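Long-range contacts in aldehyde dehydrogenase (PDB 3K9D), which probably oxidises aldehydes with NAD or NADP as electron acceptor, as expected of a bacterial member of the aldehyde dehydrogenase family: residues A[213-217]-A[427-431]; A[219-223]-A[365-370]; A[292-298]-A[337-342]; A[372-378]-A[394-400]. All coordinates share one frame; numbering follows the deposited sequence.

Contact 1: residues A[213-217]-A[427-431]; sequences PAIGV and GSSSS
Two serine hydroxyls reach across to two carbonyls of a short strand and do most of the work of joining residues 213-217 to the loop 427-431. Ser429 OG donates to Ala214 O at 2.9 Å, lying in the plane of that carbonyl and on one of its lone pairs. With chi1 at 59° the hydroxyl sits between the backbone N and the carbonyl carbon of its own residue, and it also brushes Ile215 CB. Ser428 OG donates to Gly216 O, likewise at 2.9 Å, but from a bent approach: the C=O...donor angle is 116° and the donor is tilted off the carbonyl plane. A chi1 of 178°, with OG opposite the backbone N, points this hydroxyl at Gly216. Carbon contact is slight: Ile215 CD1 comes 4.1 Å from Ser430 CB.

A second shell fixes these groups. Within the loop, Ser430 N makes a weak bond of 3.4 Å back to Ser428 OG. Tyr208 OH is bonded to Ser428 OG and to the backbone N of both Gly216 and Ser429, so a single phenol ties strand and loop together. The hydroxyl of Ser430 instead takes the backbone N of Asp432. This is a worked case of an irregular loop held to a strand by side chain to main chain bonds. Strand 214-216 runs parallel to strand 192-197, Ile215 bonding with Ile195 and Ala197, while the loop, which precedes strand 440-447, approaches the second subunit, where Ser431 OG bonds to Ile442 O of that subunit.

Contact 2: residues A[219-223]-A[365-370]; sequences PGNGP and ILYHEG
Pro219 and Asn221 meet Gly370 where helix 355-368 ends and the chain turns toward strand 374-378; residues 219-223 are themselves the lead-in to strand 223-226 of the parallel sheet. The contact thus pairs a helix exit with a strand entrance in the alpha/beta domain. Pro219 comes first, its O accepting a CA-H...O contact from Gly370 CA at 3.4 Å, while its ring lies near Glu369 CG. At Gly370 phi is 107°, and the absence of a side chain lets its CA sit 3.8 Å from Asn221 CB.

Asn221 follows with the central bond: ND2 donates to Glu369 O at 2.9 Å, nearly straight at 167°. The oxygen lies in the plane of the amide, yet the nitrogen stands well above the plane of the carbonyl. ND2 also bonds to Ser339 O, so two carbonyls grip one amide nitrogen and fix its rotation. CG is turned opposite to the backbone N (chi1 -169°), which carries the amide over Ile365 CG2, the two side chains crossing at about a right angle. Glu369 sends its OE2 to the backbone N of Glu341. A water accepts from Asn221 N and donates to Gly370 O, bridging the backbones. Pro223 ends the segment in apolar packing, with CD 4.0 Å from Leu366 CD2 and CG 3.8 Å from Ile365 CD1.

Contact 3: residues A[292-298]-A[337-342]; sequences LRPNGSM and PYSREK
A type I beta turn, running from Arg293 to Gly296 just beyond helix 281-291, presents the carbonyl of Gly296 to the guanidinium of Arg340, which extends from the loop preceding strand 346-352. Arg340 NH2 donates to Gly296 O at 2.8 Å, with an N-H...acceptor angle of 162°; the oxygen lies at the edge of the guanidinium, close to its plane. NH1 adds a weak bond to the same oxygen at 3.3 Å.

Met298 supplies the cover. Bent at both chi2 and chi3, its chain places SD 3.8 Å above the guanidinium plane, over the centre of the group, and folds CE back toward the main chain of the other segment. There the methyl lies 3.3 Å from Pro337 O and equally near Glu341 O, beside Lys342 CG. Leu292 adds apolar contact: its CB meets Pro337 CB at 4.0 Å, the two side chains crossing at about a right angle, while CD1 approaches Arg340 NH2 obliquely.

Bonds within each segment help to shape it. Asn295 OD1 accepts from both N and OG of Ser297, the former bond closing an Asx turn. On the opposing segment Lys342 NZ reaches back to Tyr338 O and Arg340 O. The guanidinium is fixed in orientation by Gly296 O at its edge, by bonds from NH2 to Ala334 O and from NE to Glu369 OE1, and by Met298 SD over one face. The carboxylate of Glu369, in a salt bridge, probably offsets the positive charge while the two carbonyls take up N-H groups, and one cation thereby links a turn, a loop and a carboxylate.

Contact 4: residues A[372-378]-A[394-400]; sequences GHTLIIH and VSRLLVN
Strands 374-378 and 396-399 run parallel, their axes 4.7 Å apart at closest approach and inclined by 21°, with Leu375 level with Leu397 and Ile377 with Val399. They are the two strands of a beta-alpha-beta crossover whose connection is helix 382-391. Leu398 bonds through both N and O, giving its N to Leu375 O and taking Ile377 N; Asn400 N then bonds to Ile377 O. At the other end both Ser395 N and Arg396 N converge on His373 O, and Ser395 OG donates to Gly372 O at 2.7 Å.

Leu375, Leu397, Ile377 and Val399 share the sheet face that packs on Phe388 and Ile385 of the connecting helix. Leu375 and Leu397 lie side by side, pointing the same way, with their CD2 methyls 3.8 Å apart; Leu397 CD2 also touches Ile377 CG2. Before the corner at Ser395, Val394 CG1 lies 3.9 Å from Leu375 CB. Strand 396-399 continues the sheet into the second subunit by pairing parallel with a strand of that chain.

On the opposite face Leu398 CD1 touches Thr374 CG2 at 3.6 Å and, more loosely, Ile376 CG1. Arg396 leaves the strand with CG between its N and carbonyl carbon (chi1 54°) and sends its guanidinium to Asn433 OD1 and Gly421 O. Alongside the start of that chain, Thr374 OG1 lies 3.3 Å from Arg396 CG and is hydrogen-bonded to His373 ND1 at 2.7 Å.

How the contacts relate
Contacts 2 and 4 are the closest pair, with centres about 11 Å apart: Pro223 O probably accepts a hydrogen bond from Ile376 N at 2.8 Å, so the strand entered in contact 2 lies directly beside the first strand of contact 4. Contact 3, about 13 Å from contact 2 between centres, is tied to it by Asn221 and Glu369, which bond to the backbone and to Arg340 of 337-342, yet it does not touch contact 4. Contact 1 adjoins contact 2 in sequence but is about 17 Å away by centres; it meets contact 4 where Ser431 CB packs on Ser395 OG. Contacts 1 and 4 both reach the second subunit, whereas 2 and 3 remain within the chain.

Contact 1: residues A[213-217]-A[427-431]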
loop_
_atom_site.group_PDB
_atom_site.type_symbol
_atom_site.label_atom_id
_atom_site.label_comp_id
_atom_site.label_asym_id
_atom_site.label_seq_id
_atom_site.Cartn_x
_atom_site.Cartn_y
_atom_site.Cartn_z
ATOM N N PRO A 213 7.703 -2.567 2.994
ATOM C CA PRO A 213 6.348 -1.999 2.889
ATOM C C PRO A 213 5.795 -1.547 4.235
ATOM O O PRO A 213 5.841 -2.296 5.202
ATOM C CB PRO A 213 5.521 -3.165 2.356
ATOM C CG PRO A 213 6.493 -3.953 1.539
ATOM C CD PRO A 213 7.816 -3.840 2.254
ATOM N N ALA A 214 5.298 -0.318 4.282
ATOM C CA ALA A 214 4.747 0.251 5.506
ATOM C C ALA A 214 3.323 0.735 5.327
ATOM O O ALA A 214 2.888 1.089 4.237
ATOM C CB ALA A 214 5.619 1.397 6.001
ATOM N N ILE A 215 2.586 0.725 6.423
ATOM C CA ILE A 215 1.350 1.464 6.480
ATOM C C ILE A 215 1.347 2.338 7.720
ATOM O O ILE A 215 1.406 1.857 8.855
ATOM C CB ILE A 215 0.091 0.573 6.281
ATOM C CG1 ILE A 215 -1.126 1.193 6.967
ATOM C CG2 ILE A 215 0.359 -0.883 6.659
ATOM C CD1 ILE A 215 -2.283 0.290 6.948
ATOM N N GLY A 216 1.311 3.640 7.469
ATOM C CA GLY A 216 1.482 4.634 8.507
ATOM C C GLY A 216 0.219 5.342 8.931
ATOM O O GLY A 216 -0.809 5.293 8.255
ATOM N N VAL A 217 0.307 5.995 10.079
ATOM C CA VAL A 217 -0.761 6.863 10.562
ATOM C C VAL A 217 -0.259 8.295 10.418
ATOM O O VAL A 217 0.887 8.518 10.019
ATOM C CB VAL A 217 -1.137 6.529 12.029
ATOM C CG1 VAL A 217 -1.568 5.057 12.156
ATOM C CG2 VAL A 217 0.024 6.835 12.978
ATOM N N GLY A 427 0.962 11.197 3.885
ATOM C CA GLY A 427 2.200 10.437 3.669
ATOM C C GLY A 427 2.145 8.936 3.903
ATOM O O GLY A 427 3.186 8.295 4.132
ATOM N N SER A 428 0.940 8.370 3.848
ATOM C CA SER A 428 0.740 6.937 4.054
ATOM C C SER A 428 0.243 6.208 2.805
ATOM O O SER A 428 -0.228 6.828 1.852
ATOM C CB SER A 428 -0.220 6.690 5.228
ATOM O OG SER A 428 -0.463 5.303 5.419
ATOM N N SER A 429 0.346 4.881 2.836
ATOM C CA SER A 429 -0.097 4.012 1.740
ATOM C C SER A 429 -1.594 3.702 1.748
ATOM O O SER A 429 -2.128 3.181 0.766
ATOM C CB SER A 429 0.675 2.700 1.792
ATOM O OG SER A 429 0.462 2.051 3.037
ATOM N N SER A 430 -2.262 3.999 2.859
ATOM C CA SER A 430 -3.670 3.671 3.014
ATOM C C SER A 430 -4.428 4.717 3.814
ATOM O O SER A 430 -3.914 5.253 4.792
ATOM C CB SER A 430 -3.819 2.342 3.750
ATOM O OG SER A 430 -5.182 1.953 3.815
ATOM N N SER A 431 -5.677 4.947 3.421
ATOM C CA SER A 431 -6.593 5.818 4.151
ATOM C C SER A 431 -7.546 4.974 5.000
ATOM O O SER A 431 -8.474 5.499 5.628
ATOM C CB SER A 431 -7.409 6.652 3.158
ATOM O OG SER A 431 -8.107 5.799 2.259
#

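Contact 2: residues A[219-223]-A[365-370]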
loop_
_atom_site.group_PDB
_atom_site.type_symbol
_atom_site.label_atom_id
_atom_site.label_comp_id
_atom_site.label_asym_id
_atom_site.label_seq_id
_atom_site.Cartn_x
_atom_site.Cartn_y
_atom_site.Cartn_z
ATOM N N PRO A 219 -0.665 12.545 12.314
ATOM C CA PRO A 219 -1.167 13.291 13.467
ATOM C C PRO A 219 -2.647 13.611 13.269
ATOM O O PRO A 219 -3.054 13.998 12.170
ATOM C CB PRO A 219 -0.337 14.576 13.452
ATOM C CG PRO A 219 0.839 14.289 12.567
ATOM C CD PRO A 219 0.326 13.323 11.547
ATOM N N GLY A 220 -3.445 13.390 14.312
ATOM C CA GLY A 220 -4.862 13.764 14.307
ATOM C C GLY A 220 -5.066 15.167 14.845
ATOM O O GLY A 220 -4.705 15.469 15.979
ATOM N N ASN A 221 -5.660 16.031 14.044
ATOM C CA ASN A 221 -5.817 17.429 14.448
ATOM C C ASN A 221 -7.215 17.936 14.090
ATOM O O ASN A 221 -7.387 19.064 13.653
ATOM C CB ASN A 221 -4.701 18.269 13.821
ATOM C CG ASN A 221 -4.617 19.671 14.395
ATOM O OD1 ASN A 221 -4.921 19.910 15.570
ATOM N ND2 ASN A 221 -4.210 20.609 13.561
ATOM N N GLY A 222 -8.218 17.084 14.319
ATOM C CA GLY A 222 -9.526 17.275 13.722
ATOM C C GLY A 222 -10.340 18.415 14.292
ATOM O O GLY A 222 -10.609 18.424 15.493
ATOM N N PRO A 223 -10.718 19.393 13.436
ATOM C CA PRO A 223 -11.731 20.381 13.836
ATOM C C PRO A 223 -13.103 19.740 14.014
ATOM O O PRO A 223 -13.423 18.742 13.333
ATOM C CB PRO A 223 -11.766 21.367 12.651
ATOM C CG PRO A 223 -10.490 21.129 11.901
ATOM C CD PRO A 223 -10.227 19.649 12.069
ATOM N N ILE A 365 -6.358 24.711 8.757
ATOM C CA ILE A 365 -5.953 23.939 9.935
ATOM C C ILE A 365 -5.313 22.639 9.495
ATOM O O ILE A 365 -4.160 22.361 9.845
ATOM C CB ILE A 365 -7.169 23.603 10.866
ATOM C CG1 ILE A 365 -7.626 24.831 11.658
ATOM C CG2 ILE A 365 -6.830 22.498 11.845
ATOM C CD1 ILE A 365 -9.007 24.651 12.265
ATOM N N LEU A 366 -6.062 21.862 8.714
ATOM C CA LEU A 366 -5.639 20.531 8.307
ATOM C C LEU A 366 -4.383 20.534 7.452
ATOM O O LEU A 366 -3.500 19.707 7.661
ATOM C CB LEU A 366 -6.784 19.782 7.617
ATOM C CG LEU A 366 -7.968 19.370 8.514
ATOM C CD1 LEU A 366 -9.151 19.021 7.660
ATOM C CD2 LEU A 366 -7.603 18.202 9.441
ATOM N N TYR A 367 -4.272 21.485 6.526
ATOM C CA TYR A 367 -3.092 21.518 5.643
ATOM C C TYR A 367 -1.793 21.828 6.376
ATOM O O TYR A 367 -0.740 21.334 5.987
ATOM C CB TYR A 367 -3.300 22.430 4.431
ATOM C CG TYR A 367 -4.153 21.803 3.355
ATOM C CD1 TYR A 367 -3.872 20.523 2.873
ATOM C CD2 TYR A 367 -5.239 22.486 2.815
ATOM C CE1 TYR A 367 -4.661 19.940 1.880
ATOM C CE2 TYR A 367 -6.038 21.912 1.835
ATOM C CZ TYR A 367 -5.740 20.644 1.366
ATOM O OH TYR A 367 -6.530 20.081 0.389
ATOM N N HIS A 368 -1.871 22.604 7.457
ATOM C CA HIS A 368 -0.720 22.761 8.347
ATOM C C HIS A 368 -0.441 21.513 9.198
ATOM O O HIS A 368 0.705 21.133 9.373
ATOM C CB HIS A 368 -0.883 23.969 9.253
ATOM C CG HIS A 368 -0.733 25.278 8.542
ATOM N ND1 HIS A 368 -1.754 25.847 7.812
ATOM C CD2 HIS A 368 0.304 26.144 8.477
ATOM C CE1 HIS A 368 -1.344 27.000 7.313
ATOM N NE2 HIS A 368 -0.100 27.206 7.706
ATOM N N GLU A 369 -1.494 20.905 9.737
ATOM C CA GLU A 369 -1.363 19.740 10.597
ATOM C C GLU A 369 -2.690 18.977 10.654
ATOM O O GLU A 369 -3.739 19.561 10.952
ATOM C CB GLU A 369 -0.902 20.150 12.010
ATOM C CG GLU A 369 -0.705 18.974 12.959
ATOM C CD GLU A 369 0.111 19.312 14.205
ATOM O OE1 GLU A 369 1.026 20.163 14.130
ATOM O OE2 GLU A 369 -0.152 18.702 15.265
ATOM N N GLY A 370 -2.634 17.675 10.366
ATOM C CA GLY A 370 -3.805 16.816 10.469
ATOM C C GLY A 370 -4.470 16.346 9.187
ATOM O O GLY A 370 -5.348 15.489 9.244
HETATM O O HOH W 1 -6.874 15.561 11.606
#

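Contact 3: residues A[292-298]-A[337-342]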
loop_
_atom_site.group_PDB
_atom_site.type_symbol
_atom_site.label_atom_id
_atom_site.label_comp_id
_atom_site.label_asym_id
_atom_site.label_seq_id
_atom_site.Cartn_x
_atom_site.Cartn_y
_atom_site.Cartn_z
ATOM N N LEU A 292 3.817 24.576 24.012
ATOM C CA LEU A 292 4.770 24.621 22.903
ATOM C C LEU A 292 6.216 24.744 23.393
ATOM O O LEU A 292 6.584 25.745 24.012
ATOM C CB LEU A 292 4.428 25.744 21.920
ATOM C CG LEU A 292 5.331 25.865 20.677
ATOM C CD1 LEU A 292 5.160 24.682 19.728
ATOM C CD2 LEU A 292 5.116 27.177 19.944
ATOM N N ARG A 293 7.008 23.708 23.109
ATOM C CA ARG A 293 8.434 23.635 23.435
ATOM C C ARG A 293 9.261 24.524 22.486
ATOM O O ARG A 293 8.813 24.811 21.365
ATOM C CB ARG A 293 8.907 22.164 23.381
ATOM C CG ARG A 293 9.208 21.557 24.750
ATOM C CD ARG A 293 8.588 20.182 24.949
ATOM N NE ARG A 293 9.519 19.064 24.789
ATOM C CZ ARG A 293 9.335 18.053 23.942
ATOM N NH1 ARG A 293 10.215 17.071 23.861
ATOM N NH2 ARG A 293 8.258 18.014 23.175
ATOM N N PRO A 294 10.452 24.990 22.939
ATOM C CA PRO A 294 11.332 25.824 22.102
ATOM C C PRO A 294 11.908 25.140 20.852
ATOM O O PRO A 294 12.312 25.835 19.914
ATOM C CB PRO A 294 12.471 26.208 23.058
ATOM C CG PRO A 294 11.918 25.995 24.420
ATOM C CD PRO A 294 11.023 24.813 24.288
ATOM N N ASN A 295 11.948 23.807 20.833
ATOM C CA ASN A 295 12.368 23.080 19.624
ATOM C C ASN A 295 11.256 22.949 18.575
ATOM O O ASN A 295 11.495 22.490 17.454
ATOM C CB ASN A 295 13.015 21.719 19.961
ATOM C CG ASN A 295 11.995 20.630 20.300
ATOM O OD1 ASN A 295 10.923 20.900 20.837
ATOM N ND2 ASN A 295 12.347 19.383 19.994
ATOM N N GLY A 296 10.045 23.362 18.953
ATOM C CA GLY A 296 8.907 23.378 18.045
ATOM C C GLY A 296 7.924 22.254 18.287
ATOM O O GLY A 296 6.824 22.253 17.728
ATOM N N SER A 297 8.317 21.291 19.116
ATOM C CA SER A 297 7.442 20.182 19.456
ATOM C C SER A 297 6.422 20.576 20.536
ATOM O O SER A 297 6.538 21.622 21.189
ATOM C CB SER A 297 8.259 18.974 19.908
ATOM O OG SER A 297 8.963 19.279 21.098
ATOM N N MET A 298 5.413 19.733 20.699
ATOM C CA MET A 298 4.408 19.921 21.729
ATOM C C MET A 298 4.882 19.155 22.967
ATOM O O MET A 298 5.507 18.099 22.841
ATOM C CB MET A 298 3.045 19.417 21.242
ATOM C CG MET A 298 2.582 20.013 19.887
ATOM S SD MET A 298 1.904 21.685 19.950
ATOM C CE MET A 298 0.279 21.307 20.615
ATOM N N PRO A 337 0.288 26.766 19.128
ATOM C CA PRO A 337 0.025 25.471 19.792
ATOM C C PRO A 337 -1.441 24.970 19.786
ATOM O O PRO A 337 -1.662 23.762 19.686
ATOM C CB PRO A 337 0.518 25.705 21.228
ATOM C CG PRO A 337 0.567 27.185 21.393
ATOM C CD PRO A 337 0.999 27.685 20.035
ATOM N N TYR A 338 -2.418 25.870 19.861
ATOM C CA TYR A 338 -3.844 25.458 19.830
ATOM C C TYR A 338 -4.338 24.929 18.479
ATOM O O TYR A 338 -5.317 24.167 18.417
ATOM C CB TYR A 338 -4.761 26.581 20.337
ATOM C CG TYR A 338 -4.510 26.899 21.783
ATOM C CD1 TYR A 338 -4.649 25.911 22.763
ATOM C CD2 TYR A 338 -4.111 28.173 22.178
ATOM C CE1 TYR A 338 -4.399 26.192 24.103
ATOM C CE2 TYR A 338 -3.848 28.455 23.514
ATOM C CZ TYR A 338 -4.005 27.459 24.469
ATOM O OH TYR A 338 -3.759 27.729 25.801
ATOM N N SER A 339 -3.647 25.317 17.406
ATOM C CA SER A 339 -3.956 24.848 16.058
ATOM C C SER A 339 -3.336 23.485 15.754
ATOM O O SER A 339 -3.404 23.011 14.618
ATOM C CB SER A 339 -3.494 25.873 15.013
ATOM O OG SER A 339 -2.073 25.875 14.878
ATOM N N ARG A 340 -2.756 22.851 16.774
ATOM C CA ARG A 340 -2.011 21.595 16.628
ATOM C C ARG A 340 -2.501 20.499 17.585
ATOM O O ARG A 340 -3.356 20.737 18.449
ATOM C CB ARG A 340 -0.508 21.852 16.820
ATOM C CG ARG A 340 0.078 22.926 15.867
ATOM C CD ARG A 340 1.561 23.157 16.087
ATOM N NE ARG A 340 2.307 21.898 16.163
ATOM C CZ ARG A 340 3.599 21.809 16.478
ATOM N NH1 ARG A 340 4.198 20.623 16.517
ATOM N NH2 ARG A 340 4.298 22.902 16.752
ATOM N N GLU A 341 -1.964 19.293 17.421
ATOM C CA GLU A 341 -2.464 18.131 18.135
ATOM C C GLU A 341 -2.085 18.195 19.616
ATOM O O GLU A 341 -0.907 18.245 19.971
ATOM C CB GLU A 341 -1.979 16.847 17.464
ATOM C CG GLU A 341 -2.352 15.561 18.188
ATOM C CD GLU A 341 -1.518 14.399 17.707
ATOM O OE1 GLU A 341 -0.285 14.413 17.929
ATOM O OE2 GLU A 341 -2.088 13.479 17.099
ATOM N N LYS A 342 -3.108 18.277 20.463
ATOM C CA LYS A 342 -2.941 18.285 21.904
ATOM C C LYS A 342 -3.658 17.046 22.384
ATOM O O LYS A 342 -4.889 16.986 22.371
ATOM C CB LYS A 342 -3.597 19.525 22.530
ATOM C CG LYS A 342 -3.251 20.836 21.859
ATOM C CD LYS A 342 -4.224 21.959 22.193
ATOM C CE LYS A 342 -5.607 21.789 21.577
ATOM N NZ LYS A 342 -5.720 21.853 20.083
#

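Contact 4: residues A[372-378]-A[394-400]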
loop_
_atom_site.group_PDB
_atom_site.type_symbol
_atom_site.label_atom_id
_atom_site.label_comp_id
_atom_site.label_asym_id
_atom_site.label_seq_id
_atom_site.Cartn_x
_atom_site.Cartn_y
_atom_site.Cartn_z
ATOM N N GLY A 372 -5.549 14.322 6.053
ATOM C CA GLY A 372 -5.612 12.874 5.944
ATOM C C GLY A 372 -6.219 12.134 7.121
ATOM O O GLY A 372 -6.629 10.998 6.966
ATOM N N HIS A 373 -6.262 12.742 8.305
ATOM C CA HIS A 373 -6.804 12.028 9.455
ATOM C C HIS A 373 -8.333 12.216 9.570
ATOM O O HIS A 373 -9.092 11.621 8.802
ATOM C CB HIS A 373 -6.064 12.375 10.763
ATOM C CG HIS A 373 -6.084 11.268 11.785
ATOM N ND1 HIS A 373 -7.229 10.579 12.121
ATOM C CD2 HIS A 373 -5.097 10.735 12.545
ATOM C CE1 HIS A 373 -6.946 9.654 13.020
ATOM N NE2 HIS A 373 -5.657 9.728 13.298
ATOM N N THR A 374 -8.765 13.054 10.515
ATOM C CA THR A 374 -10.183 13.182 10.897
ATOM C C THR A 374 -10.636 14.655 10.914
ATOM O O THR A 374 -9.839 15.544 11.195
ATOM C CB THR A 374 -10.414 12.589 12.318
ATOM O OG1 THR A 374 -9.831 11.292 12.406
ATOM C CG2 THR A 374 -11.887 12.455 12.634
ATOM N N LEU A 375 -11.902 14.887 10.566
ATOM C CA LEU A 375 -12.625 16.125 10.834
ATOM C C LEU A 375 -14.030 15.695 11.283
ATOM O O LEU A 375 -14.536 14.674 10.840
ATOM C CB LEU A 375 -12.680 17.035 9.589
ATOM C CG LEU A 375 -13.477 18.351 9.661
ATOM C CD1 LEU A 375 -12.837 19.448 8.885
ATOM C CD2 LEU A 375 -14.913 18.166 9.173
ATOM N N ILE A 376 -14.634 16.461 12.185
ATOM C CA ILE A 376 -15.953 16.141 12.734
ATOM C C ILE A 376 -16.902 17.293 12.382
ATOM O O ILE A 376 -16.508 18.446 12.386
ATOM C CB ILE A 376 -15.900 15.893 14.281
ATOM C CG1 ILE A 376 -14.818 14.872 14.663
ATOM C CG2 ILE A 376 -17.273 15.447 14.821
ATOM C CD1 ILE A 376 -13.464 15.483 15.074
ATOM N N ILE A 377 -18.134 16.973 11.991
ATOM C CA ILE A 377 -19.130 17.990 11.731
ATOM C C ILE A 377 -20.454 17.614 12.412
ATOM O O ILE A 377 -20.880 16.451 12.387
ATOM C CB ILE A 377 -19.359 18.225 10.195
ATOM C CG1 ILE A 377 -20.262 19.457 9.965
ATOM C CG2 ILE A 377 -19.908 16.975 9.523
ATOM C CD1 ILE A 377 -20.525 19.839 8.496
ATOM N N HIS A 378 -21.081 18.612 13.029
ATOM C CA HIS A 378 -22.399 18.460 13.607
ATOM C C HIS A 378 -23.306 19.363 12.832
ATOM O O HIS A 378 -23.095 20.576 12.775
ATOM C CB HIS A 378 -22.394 18.804 15.104
ATOM C CG HIS A 378 -21.447 17.965 15.902
ATOM N ND1 HIS A 378 -21.828 16.804 16.540
ATOM C CD2 HIS A 378 -20.126 18.119 16.162
ATOM C CE1 HIS A 378 -20.784 16.281 17.156
ATOM N NE2 HIS A 378 -19.735 17.051 16.928
ATOM N N VAL A 394 -9.398 14.878 4.530
ATOM C CA VAL A 394 -9.315 13.859 5.589
ATOM C C VAL A 394 -9.674 12.504 5.010
ATOM O O VAL A 394 -10.205 12.426 3.912
ATOM C CB VAL A 394 -10.250 14.153 6.816
ATOM C CG1 VAL A 394 -9.835 15.438 7.533
ATOM C CG2 VAL A 394 -11.721 14.188 6.410
ATOM N N SER A 395 -9.392 11.444 5.755
ATOM C CA SER A 395 -9.775 10.095 5.345
ATOM C C SER A 395 -11.031 9.608 6.041
ATOM O O SER A 395 -11.709 8.691 5.562
ATOM C CB SER A 395 -8.634 9.125 5.593
ATOM O OG SER A 395 -7.481 9.543 4.875
ATOM N N ARG A 396 -11.339 10.219 7.181
ATOM C CA ARG A 396 -12.563 9.892 7.901
ATOM C C ARG A 396 -13.246 11.186 8.316
ATOM O O ARG A 396 -12.679 11.997 9.031
ATOM C CB ARG A 396 -12.301 8.932 9.093
ATOM C CG ARG A 396 -11.242 9.406 10.081
ATOM C CD ARG A 396 -10.650 8.312 10.970
ATOM N NE ARG A 396 -10.104 7.177 10.234
ATOM C CZ ARG A 396 -8.992 7.165 9.491
ATOM N NH1 ARG A 396 -8.245 8.242 9.335
ATOM N NH2 ARG A 396 -8.627 6.037 8.887
ATOM N N LEU A 397 -14.462 11.391 7.830
ATOM C CA LEU A 397 -15.227 12.566 8.222
ATOM C C LEU A 397 -16.446 12.160 9.036
ATOM O O LEU A 397 -17.347 11.480 8.565
ATOM C CB LEU A 397 -15.624 13.406 7.014
ATOM C CG LEU A 397 -15.735 14.917 7.235
ATOM C CD1 LEU A 397 -15.609 15.598 5.900
ATOM C CD2 LEU A 397 -17.029 15.311 7.894
ATOM N N LEU A 398 -16.470 12.604 10.279
ATOM C CA LEU A 398 -17.477 12.122 11.206
ATOM C C LEU A 398 -18.657 13.072 11.317
ATOM O O LEU A 398 -18.479 14.274 11.426
ATOM C CB LEU A 398 -16.837 11.836 12.554
ATOM C CG LEU A 398 -15.607 10.944 12.411
ATOM C CD1 LEU A 398 -14.917 10.860 13.730
ATOM C CD2 LEU A 398 -15.936 9.546 11.854
ATOM N N VAL A 399 -19.864 12.508 11.233
ATOM C CA VAL A 399 -21.083 13.289 11.313
ATOM C C VAL A 399 -21.875 12.895 12.563
ATOM O O VAL A 399 -22.204 11.717 12.754
ATOM C CB VAL A 399 -21.951 13.153 10.033
ATOM C CG1 VAL A 399 -23.155 14.087 10.094
ATOM C CG2 VAL A 399 -21.117 13.445 8.761
ATOM N N ASN A 400 -22.154 13.895 13.400
ATOM C CA ASN A 400 -23.032 13.767 14.583
ATOM C C ASN A 400 -22.624 12.636 15.532
ATOM O O ASN A 400 -23.435 11.780 15.888
ATOM C CB ASN A 400 -24.507 13.633 14.159
ATOM C CG ASN A 400 -25.030 14.870 13.455
ATOM O OD1 ASN A 400 -24.577 15.975 13.700
ATOM N ND2 ASN A 400 -26.010 14.690 12.611
#